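Long-range contact in UPF0141 protein yjdB (Campylobacter jejuni subsp. jejuni HB93-13, PDB 4TN0), which transfers phosphoethanolamine groups in the periplasm as a zinc-containing enzyme of the alkaline phosphatase-like family, and is required for polymyxin resistance and motility: residues T16-R29 with Y217-L231. Sequence-based numbering, arbitrary orientation.
Sequences TKKLLVLVVGETAR and YESSLFYLSDHGESL
E26 and D226 bring their carboxylates together at the C-terminal ends of two neighbouring parallel strands, 18-24 and 218-224, a worked example of how an alkaline phosphatase-like fold builds a metal site at the C-terminal ends of its central parallel strands. The planes of the two groups are turned 73° apart, and E26 OE2 lies 2.7 Å from D226 OD2. Both oxygens bind the zinc ion, as does H227 NE2, and the phosphorylated T65 completes the site. The second carboxylate oxygen, D226 OD1, accepts the backbone N of T27 on its syn lone pair at 2.9 Å and lies over one face of the H227 ring. T27 OG1 in turn donates to E26 OE2 (2.8 Å), meeting it from the anti side and 32° out of the carboxylate plane. The other ring nitrogen of H227, ND1, donates to G228 O in the ring plane, fixing the rotation of the imidazole that presents NE2 to the zinc. Further out, R29 sends NH1 to E229 O at 3.0 Å, in the guanidinium plane, while L231 CD1 rests over one face of that group; NE bonds to N32 and NH1 also forms a salt bridge with E233.

Behind the site, an unbroken ladder of backbone bonds from K17 to G25 fixes the register. L22 reaches the edge of the F222 ring with CD1, 3.7 Å from CD2, its CG lying trans to the main-chain nitrogen (chi1 179°); on the other face of the sheet V23 CG2 packs against L221 CD1 at 3.5 Å. K18 and E218 run side by side into a salt bridge at the strand starts. The chemistry implies that a shared zinc lets two carboxylate oxygens sit this close, while T27 links E26 OE2 to D226 OD1.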
ATOM      1  N   THR A  16     -24.769   4.779   1.197  1.00 81.00           N
ATOM      2  CA  THR A  16     -24.284   3.792   2.185  1.00 82.32           C
ATOM      3  C   THR A  16     -23.149   4.404   3.035  1.00 78.48           C
ATOM      4  O   THR A  16     -22.443   5.312   2.592  1.00 74.05           O
ATOM      5  CB  THR A  16     -23.753   2.480   1.510  1.00 78.80           C
ATOM      6  OG1 THR A  16     -24.684   2.020   0.527  1.00 86.86           O
ATOM      7  CG2 THR A  16     -23.567   1.364   2.537  1.00 74.41           C
ATOM      8  N   LYS A  17     -22.962   3.928   4.259  1.00 75.76           N
ATOM      9  CA  LYS A  17     -21.912   4.505   5.091  1.00 73.87           C
ATOM     10  C   LYS A  17     -20.608   3.713   4.849  1.00 75.00           C
ATOM     11  O   LYS A  17     -20.564   2.496   5.046  1.00 75.10           O
ATOM     12  CB  LYS A  17     -22.347   4.498   6.566  1.00 73.53           C
ATOM     13  CG  LYS A  17     -23.671   5.249   6.777  1.00 77.99           C
ATOM     14  CD  LYS A  17     -23.644   6.312   7.879  1.00 79.08           C
ATOM     15  CE  LYS A  17     -25.033   6.982   8.042  1.00 79.59           C
ATOM     16  NZ  LYS A  17     -26.154   6.106   8.537  1.00 71.62           N
ATOM     17  N   LYS A  18     -19.561   4.405   4.388  1.00 70.54           N
ATOM     18  CA  LYS A  18     -18.345   3.736   3.889  1.00 72.20           C
ATOM     19  C   LYS A  18     -17.020   4.259   4.487  1.00 69.06           C
ATOM     20  O   LYS A  18     -16.852   5.463   4.736  1.00 62.93           O
ATOM     21  CB  LYS A  18     -18.274   3.846   2.356  1.00 70.62           C
ATOM     22  CG  LYS A  18     -19.234   2.964   1.578  1.00 69.96           C
ATOM     23  CD  LYS A  18     -19.117   3.252   0.088  1.00 64.35           C
ATOM     24  CE  LYS A  18     -19.788   2.177  -0.746  1.00 68.65           C
ATOM     25  NZ  LYS A  18     -18.893   0.996  -0.976  1.00 69.18           N
ATOM     26  N   LEU A  19     -16.084   3.339   4.713  1.00 67.91           N
ATOM     27  CA  LEU A  19     -14.734   3.693   5.170  1.00 66.03           C
ATOM     28  C   LEU A  19     -13.648   2.842   4.525  1.00 58.02           C
ATOM     29  O   LEU A  19     -13.549   1.648   4.813  1.00 58.42           O
ATOM     30  CB  LEU A  19     -14.632   3.561   6.693  1.00 65.26           C
ATOM     31  CG  LEU A  19     -13.233   3.734   7.294  1.00 60.72           C
ATOM     32  CD1 LEU A  19     -12.620   5.066   6.891  1.00 59.17           C
ATOM     33  CD2 LEU A  19     -13.261   3.583   8.815  1.00 61.02           C
ATOM     34  N   LEU A  20     -12.802   3.462   3.704  1.00 54.43           N
ATOM     35  CA  LEU A  20     -11.662   2.744   3.130  1.00 58.08           C
ATOM     36  C   LEU A  20     -10.355   3.255   3.756  1.00 50.62           C
ATOM     37  O   LEU A  20     -10.088   4.459   3.785  1.00 51.69           O
ATOM     38  CB  LEU A  20     -11.621   2.875   1.595  1.00 48.28           C
ATOM     39  CG  LEU A  20     -10.457   2.158   0.896  1.00 51.01           C
ATOM     40  CD1 LEU A  20     -10.510   0.678   1.213  1.00 50.22           C
ATOM     41  CD2 LEU A  20     -10.436   2.372  -0.618  1.00 43.86           C
ATOM     42  N   VAL A  21      -9.577   2.326   4.300  1.00 44.78           N
ATOM     43  CA  VAL A  21      -8.233   2.637   4.784  1.00 49.72           C
ATOM     44  C   VAL A  21      -7.239   2.084   3.767  1.00 44.97           C
ATOM     45  O   VAL A  21      -7.160   0.868   3.552  1.00 41.74           O
ATOM     46  CB  VAL A  21      -7.946   2.047   6.201  1.00 51.75           C
ATOM     47  CG1 VAL A  21      -6.479   2.204   6.558  1.00 51.19           C
ATOM     48  CG2 VAL A  21      -8.823   2.707   7.284  1.00 42.25           C
ATOM     49  N   LEU A  22      -6.538   2.998   3.099  1.00 43.16           N
ATOM     50  CA  LEU A  22      -5.537   2.641   2.090  1.00 41.45           C
ATOM     51  C   LEU A  22      -4.155   2.731   2.711  1.00 43.27           C
ATOM     52  O   LEU A  22      -3.711   3.810   3.102  1.00 47.26           O
ATOM     53  CB  LEU A  22      -5.619   3.574   0.886  1.00 35.33           C
ATOM     54  CG  LEU A  22      -4.632   3.367  -0.253  1.00 36.13           C
ATOM     55  CD1 LEU A  22      -4.863   2.024  -0.931  1.00 37.15           C
ATOM     56  CD2 LEU A  22      -4.765   4.497  -1.250  1.00 42.93           C
ATOM     57  N   VAL A  23      -3.459   1.619   2.820  1.00 41.50           N
ATOM     58  CA  VAL A  23      -2.129   1.713   3.391  1.00 46.55           C
ATOM     59  C   VAL A  23      -1.061   1.582   2.307  1.00 41.60           C
ATOM     60  O   VAL A  23      -0.917   0.523   1.690  1.00 41.26           O
ATOM     61  CB  VAL A  23      -1.899   0.661   4.488  1.00 45.77           C
ATOM     62  CG1 VAL A  23      -0.501   0.821   5.064  1.00 43.94           C
ATOM     63  CG2 VAL A  23      -2.915   0.854   5.595  1.00 46.32           C
ATOM     64  N   VAL A  24      -0.342   2.682   2.068  1.00 40.84           N
ATOM     65  CA  VAL A  24       0.793   2.699   1.142  1.00 42.79           C
ATOM     66  C   VAL A  24       2.087   2.315   1.864  1.00 37.99           C
ATOM     67  O   VAL A  24       2.633   3.068   2.683  1.00 35.08           O
ATOM     68  CB  VAL A  24       0.974   4.079   0.476  1.00 40.64           C
ATOM     69  CG1 VAL A  24       2.221   4.100  -0.420  1.00 30.59           C
ATOM     70  CG2 VAL A  24      -0.286   4.478  -0.285  1.00 35.80           C
ATOM     71  N   GLY A  25       2.575   1.128   1.544  1.00 36.43           N
ATOM     72  CA  GLY A  25       3.776   0.617   2.170  1.00 39.18           C
ATOM     73  C   GLY A  25       5.078   1.154   1.603  1.00 34.08           C
ATOM     74  O   GLY A  25       5.129   2.167   0.885  1.00 33.12           O
ATOM     75  N   GLU A  26       6.158   0.490   1.973  1.00 33.17           N
ATOM     76  CA  GLU A  26       7.469   0.989   1.616  1.00 35.38           C
ATOM     77  C   GLU A  26       8.459  -0.173   1.603  1.00 34.91           C
ATOM     78  O   GLU A  26       8.659  -0.830   2.633  1.00 34.85           O
ATOM     79  CB  GLU A  26       7.911   2.093   2.592  1.00 34.72           C
ATOM     80  CG  GLU A  26       9.355   2.556   2.387  1.00 36.89           C
ATOM     81  CD  GLU A  26       9.534   3.248   1.055  1.00 38.72           C
ATOM     82  OE1 GLU A  26       9.293   4.477   0.968  1.00 35.67           O
ATOM     83  OE2 GLU A  26       9.871   2.544   0.079  1.00 41.11           O
ATOM     84  N   THR A  27       9.022  -0.442   0.420  1.00 31.38           N
ATOM     85  CA  THR A  27      10.166  -1.338   0.230  1.00 31.91           C
ATOM     86  C   THR A  27       9.830  -2.837   0.464  1.00 33.01           C
ATOM     87  O   THR A  27      10.651  -3.743   0.227  1.00 29.14           O
ATOM     88  CB  THR A  27      11.353  -0.845   1.147  1.00 31.92           C
ATOM     89  OG1 THR A  27      11.717   0.499   0.771  1.00 32.56           O
ATOM     90  CG2 THR A  27      12.568  -1.732   1.065  1.00 24.80           C
ATOM     91  N   ALA A  28       8.606  -3.112   0.903  1.00 35.41           N
ATOM     92  CA  ALA A  28       8.203  -4.507   1.098  1.00 38.52           C
ATOM     93  C   ALA A  28       8.076  -5.256  -0.240  1.00 41.77           C
ATOM     94  O   ALA A  28       7.466  -4.757  -1.198  1.00 35.79           O
ATOM     95  CB  ALA A  28       6.897  -4.579   1.867  1.00 36.07           C
ATOM     96  N   ARG A  29       8.624  -6.470  -0.274  1.00 36.26           N
ATOM     97  CA  ARG A  29       8.636  -7.269  -1.468  1.00 34.05           C
ATOM     98  C   ARG A  29       7.833  -8.520  -1.187  1.00 41.25           C
ATOM     99  O   ARG A  29       7.866  -9.038  -0.073  1.00 35.85           O
ATOM    100  CB  ARG A  29      10.070  -7.625  -1.883  1.00 33.44           C
ATOM    101  CG  ARG A  29      10.715  -8.784  -1.126  1.00 31.30           C
ATOM    102  CD  ARG A  29      12.221  -8.858  -1.395  1.00 28.92           C
ATOM    103  NE  ARG A  29      12.780 -10.134  -0.961  1.00 34.86           N
ATOM    104  CZ  ARG A  29      14.043 -10.515  -1.156  1.00 36.50           C
ATOM    105  NH1 ARG A  29      14.898  -9.713  -1.772  1.00 35.23           N
ATOM    106  NH2 ARG A  29      14.450 -11.703  -0.739  1.00 32.97           N
ATOM    107  N   TYR A 217     -20.309   1.444   9.927  1.00 76.88           N
ATOM    108  CA  TYR A 217     -19.783   1.610   8.571  1.00 73.08           C
ATOM    109  C   TYR A 217     -19.436   0.300   7.851  1.00 68.86           C
ATOM    110  O   TYR A 217     -19.208  -0.742   8.472  1.00 65.35           O
ATOM    111  CB  TYR A 217     -18.525   2.469   8.595  1.00 68.40           C
ATOM    112  CG  TYR A 217     -18.736   3.925   8.891  1.00 67.02           C
ATOM    113  CD1 TYR A 217     -18.848   4.846   7.857  1.00 66.81           C
ATOM    114  CD2 TYR A 217     -18.797   4.388  10.196  1.00 67.74           C
ATOM    115  CE1 TYR A 217     -19.022   6.187   8.112  1.00 65.98           C
ATOM    116  CE2 TYR A 217     -18.974   5.735  10.465  1.00 68.04           C
ATOM    117  CZ  TYR A 217     -19.085   6.630   9.415  1.00 64.72           C
ATOM    118  OH  TYR A 217     -19.256   7.973   9.670  1.00 61.83           O
ATOM    119  N   GLU A 218     -19.383   0.377   6.527  1.00 67.04           N
ATOM    120  CA  GLU A 218     -18.792  -0.682   5.731  1.00 72.70           C
ATOM    121  C   GLU A 218     -17.306  -0.331   5.571  1.00 73.92           C
ATOM    122  O   GLU A 218     -16.951   0.697   4.968  1.00 70.14           O
ATOM    123  CB  GLU A 218     -19.480  -0.801   4.367  1.00 72.68           C
ATOM    124  CG  GLU A 218     -18.542  -1.189   3.226  1.00 71.27           C
ATOM    125  CD  GLU A 218     -19.210  -1.143   1.865  1.00 81.04           C
ATOM    126  OE1 GLU A 218     -18.491  -0.984   0.845  1.00 75.69           O
ATOM    127  OE2 GLU A 218     -20.456  -1.276   1.814  1.00 89.64           O
ATOM    128  N   SER A 219     -16.439  -1.175   6.126  1.00 70.41           N
ATOM    129  CA  SER A 219     -15.025  -0.830   6.232  1.00 68.12           C
ATOM    130  C   SER A 219     -14.153  -1.760   5.406  1.00 67.13           C
ATOM    131  O   SER A 219     -14.361  -2.980   5.366  1.00 65.30           O
ATOM    132  CB  SER A 219     -14.573  -0.863   7.692  1.00 66.77           C
ATOM    133  OG  SER A 219     -15.253   0.121   8.458  1.00 71.77           O
ATOM    134  N   SER A 220     -13.168  -1.170   4.744  1.00 65.90           N
ATOM    135  CA  SER A 220     -12.185  -1.950   4.016  1.00 64.57           C
ATOM    136  C   SER A 220     -10.762  -1.468   4.283  1.00 59.54           C
ATOM    137  O   SER A 220     -10.521  -0.265   4.480  1.00 53.84           O
ATOM    138  CB  SER A 220     -12.481  -1.906   2.524  1.00 60.96           C
ATOM    139  OG  SER A 220     -13.765  -2.439   2.266  1.00 67.88           O
ATOM    140  N   LEU A 221      -9.834  -2.422   4.315  1.00 57.56           N
ATOM    141  CA  LEU A 221      -8.406  -2.131   4.311  1.00 48.00           C
ATOM    142  C   LEU A 221      -7.766  -2.609   3.007  1.00 52.62           C
ATOM    143  O   LEU A 221      -7.921  -3.776   2.608  1.00 48.39           O
ATOM    144  CB  LEU A 221      -7.713  -2.778   5.507  1.00 52.85           C
ATOM    145  CG  LEU A 221      -6.179  -2.824   5.439  1.00 51.42           C
ATOM    146  CD1 LEU A 221      -5.594  -1.426   5.457  1.00 43.47           C
ATOM    147  CD2 LEU A 221      -5.622  -3.645   6.599  1.00 56.51           C
ATOM    148  N   PHE A 222      -7.062  -1.701   2.333  1.00 46.73           N
ATOM    149  CA  PHE A 222      -6.234  -2.098   1.204  1.00 44.96           C
ATOM    150  C   PHE A 222      -4.806  -1.638   1.440  1.00 46.80           C
ATOM    151  O   PHE A 222      -4.554  -0.442   1.684  1.00 41.80           O
ATOM    152  CB  PHE A 222      -6.757  -1.548  -0.130  1.00 40.02           C
ATOM    153  CG  PHE A 222      -6.063  -2.145  -1.324  1.00 41.54           C
ATOM    154  CD1 PHE A 222      -6.035  -3.515  -1.502  1.00 40.24           C
ATOM    155  CD2 PHE A 222      -5.416  -1.344  -2.245  1.00 38.65           C
ATOM    156  CE1 PHE A 222      -5.373  -4.078  -2.576  1.00 40.86           C
ATOM    157  CE2 PHE A 222      -4.775  -1.889  -3.315  1.00 36.03           C
ATOM    158  CZ  PHE A 222      -4.749  -3.266  -3.489  1.00 39.18           C
ATOM    159  N   TYR A 223      -3.892  -2.613   1.421  1.00 45.72           N
ATOM    160  CA  TYR A 223      -2.461  -2.380   1.628  1.00 44.33           C
ATOM    161  C   TYR A 223      -1.642  -2.839   0.425  1.00 43.63           C
ATOM    162  O   TYR A 223      -1.809  -3.968  -0.049  1.00 43.19           O
ATOM    163  CB  TYR A 223      -1.973  -3.107   2.889  1.00 46.57           C
ATOM    164  CG  TYR A 223      -0.469  -3.374   2.938  1.00 45.16           C
ATOM    165  CD1 TYR A 223       0.038  -4.635   2.651  1.00 43.03           C
ATOM    166  CD2 TYR A 223       0.438  -2.370   3.287  1.00 43.07           C
ATOM    167  CE1 TYR A 223       1.393  -4.895   2.698  1.00 43.63           C
ATOM    168  CE2 TYR A 223       1.820  -2.628   3.325  1.00 40.26           C
ATOM    169  CZ  TYR A 223       2.280  -3.897   3.035  1.00 39.68           C
ATOM    170  OH  TYR A 223       3.625  -4.191   3.060  1.00 39.23           O
ATOM    171  N   LEU A 224      -0.754  -1.972  -0.055  1.00 40.37           N
ATOM    172  CA  LEU A 224       0.231  -2.384  -1.066  1.00 42.25           C
ATOM    173  C   LEU A 224       1.545  -1.631  -0.886  1.00 38.38           C
ATOM    174  O   LEU A 224       1.581  -0.516  -0.359  1.00 34.99           O
ATOM    175  CB  LEU A 224      -0.280  -2.170  -2.500  1.00 35.84           C
ATOM    176  CG  LEU A 224      -0.479  -0.762  -3.059  1.00 39.79           C
ATOM    177  CD1 LEU A 224      -0.815  -0.865  -4.544  1.00 41.73           C
ATOM    178  CD2 LEU A 224      -1.555   0.029  -2.319  1.00 37.51           C
ATOM    179  N   SER A 225       2.629  -2.237  -1.345  1.00 38.90           N
ATOM    180  CA  SER A 225       3.925  -1.601  -1.230  1.00 37.31           C
ATOM    181  C   SER A 225       4.177  -0.734  -2.449  1.00 31.68           C
ATOM    182  O   SER A 225       3.556  -0.954  -3.491  1.00 38.22           O
ATOM    183  CB  SER A 225       5.027  -2.646  -1.077  1.00 36.46           C
ATOM    184  OG  SER A 225       6.240  -2.003  -0.744  1.00 38.09           O
ATOM    185  N   ASP A 226       5.060   0.256  -2.318  1.00 29.44           N
ATOM    186  CA  ASP A 226       5.466   1.056  -3.470  1.00 30.69           C
ATOM    187  C   ASP A 226       6.388   0.270  -4.422  1.00 32.04           C
ATOM    188  O   ASP A 226       6.310   0.467  -5.630  1.00 33.11           O
ATOM    189  CB  ASP A 226       6.139   2.374  -3.044  1.00 27.47           C
ATOM    190  CG  ASP A 226       7.384   2.170  -2.172  1.00 35.13           C
ATOM    191  OD1 ASP A 226       7.601   1.044  -1.679  1.00 35.55           O
ATOM    192  OD2 ASP A 226       8.126   3.155  -1.950  1.00 32.00           O
ATOM    193  N   HIS A 227       7.234  -0.610  -3.888  1.00 33.38           N
ATOM    194  CA  HIS A 227       8.155  -1.448  -4.695  1.00 35.50           C
ATOM    195  C   HIS A 227       8.850  -2.502  -3.810  1.00 36.25           C
ATOM    196  O   HIS A 227       8.643  -2.552  -2.591  1.00 36.65           O
ATOM    197  CB  HIS A 227       9.218  -0.609  -5.379  1.00 29.16           C
ATOM    198  CG  HIS A 227       9.965   0.268  -4.428  1.00 34.05           C
ATOM    199  ND1 HIS A 227      10.890  -0.233  -3.537  1.00 32.91           N
ATOM    200  CD2 HIS A 227       9.901   1.604  -4.199  1.00 32.35           C
ATOM    201  CE1 HIS A 227      11.364   0.758  -2.799  1.00 35.73           C
ATOM    202  NE2 HIS A 227      10.785   1.882  -3.185  1.00 32.87           N
ATOM    203  N   GLY A 228       9.656  -3.354  -4.422  1.00 30.87           N
ATOM    204  CA  GLY A 228      10.347  -4.381  -3.674  1.00 29.40           C
ATOM    205  C   GLY A 228      11.694  -3.902  -3.187  1.00 30.71           C
ATOM    206  O   GLY A 228      11.901  -2.716  -2.964  1.00 33.59           O
ATOM    207  N   GLU A 229      12.609  -4.838  -2.997  1.00 32.15           N
ATOM    208  CA  GLU A 229      13.942  -4.546  -2.460  1.00 30.78           C
ATOM    209  C   GLU A 229      14.882  -5.700  -2.760  1.00 29.05           C
ATOM    210  O   GLU A 229      14.471  -6.858  -2.717  1.00 30.50           O
ATOM    211  CB  GLU A 229      13.895  -4.313  -0.951  1.00 29.34           C
ATOM    212  CG  GLU A 229      15.221  -3.868  -0.328  1.00 29.99           C
ATOM    213  CD  GLU A 229      15.448  -2.368  -0.432  1.00 33.14           C
ATOM    214  OE1 GLU A 229      14.944  -1.728  -1.409  1.00 28.94           O
ATOM    215  OE2 GLU A 229      16.145  -1.837   0.470  1.00 31.04           O
ATOM    216  N   SER A 230      16.131  -5.384  -3.081  1.00 29.37           N
ATOM    217  CA  SER A 230      17.183  -6.403  -3.197  1.00 34.19           C
ATOM    218  C   SER A 230      17.975  -6.533  -1.879  1.00 33.77           C
ATOM    219  O   SER A 230      18.236  -5.534  -1.217  1.00 29.22           O
ATOM    220  CB  SER A 230      18.129  -6.077  -4.354  1.00 25.05           C
ATOM    221  OG  SER A 230      17.524  -6.424  -5.577  1.00 32.67           O
ATOM    222  N   LEU A 231      18.398  -7.753  -1.545  1.00 33.74           N
ATOM    223  CA  LEU A 231      19.078  -8.014  -0.282  1.00 30.29           C
ATOM    224  C   LEU A 231      20.415  -8.748  -0.498  1.00 33.26           C
ATOM    225  O   LEU A 231      20.748  -9.681   0.233  1.00 29.95           O
ATOM    226  CB  LEU A 231      18.164  -8.832   0.631  1.00 29.66           C
ATOM    227  CG  LEU A 231      16.837  -8.159   1.022  1.00 31.89           C
ATOM    228  CD1 LEU A 231      15.937  -9.152   1.685  1.00 35.76           C
ATOM    229  CD2 LEU A 231      17.016  -6.976   1.921  1.00 24.94           C
TER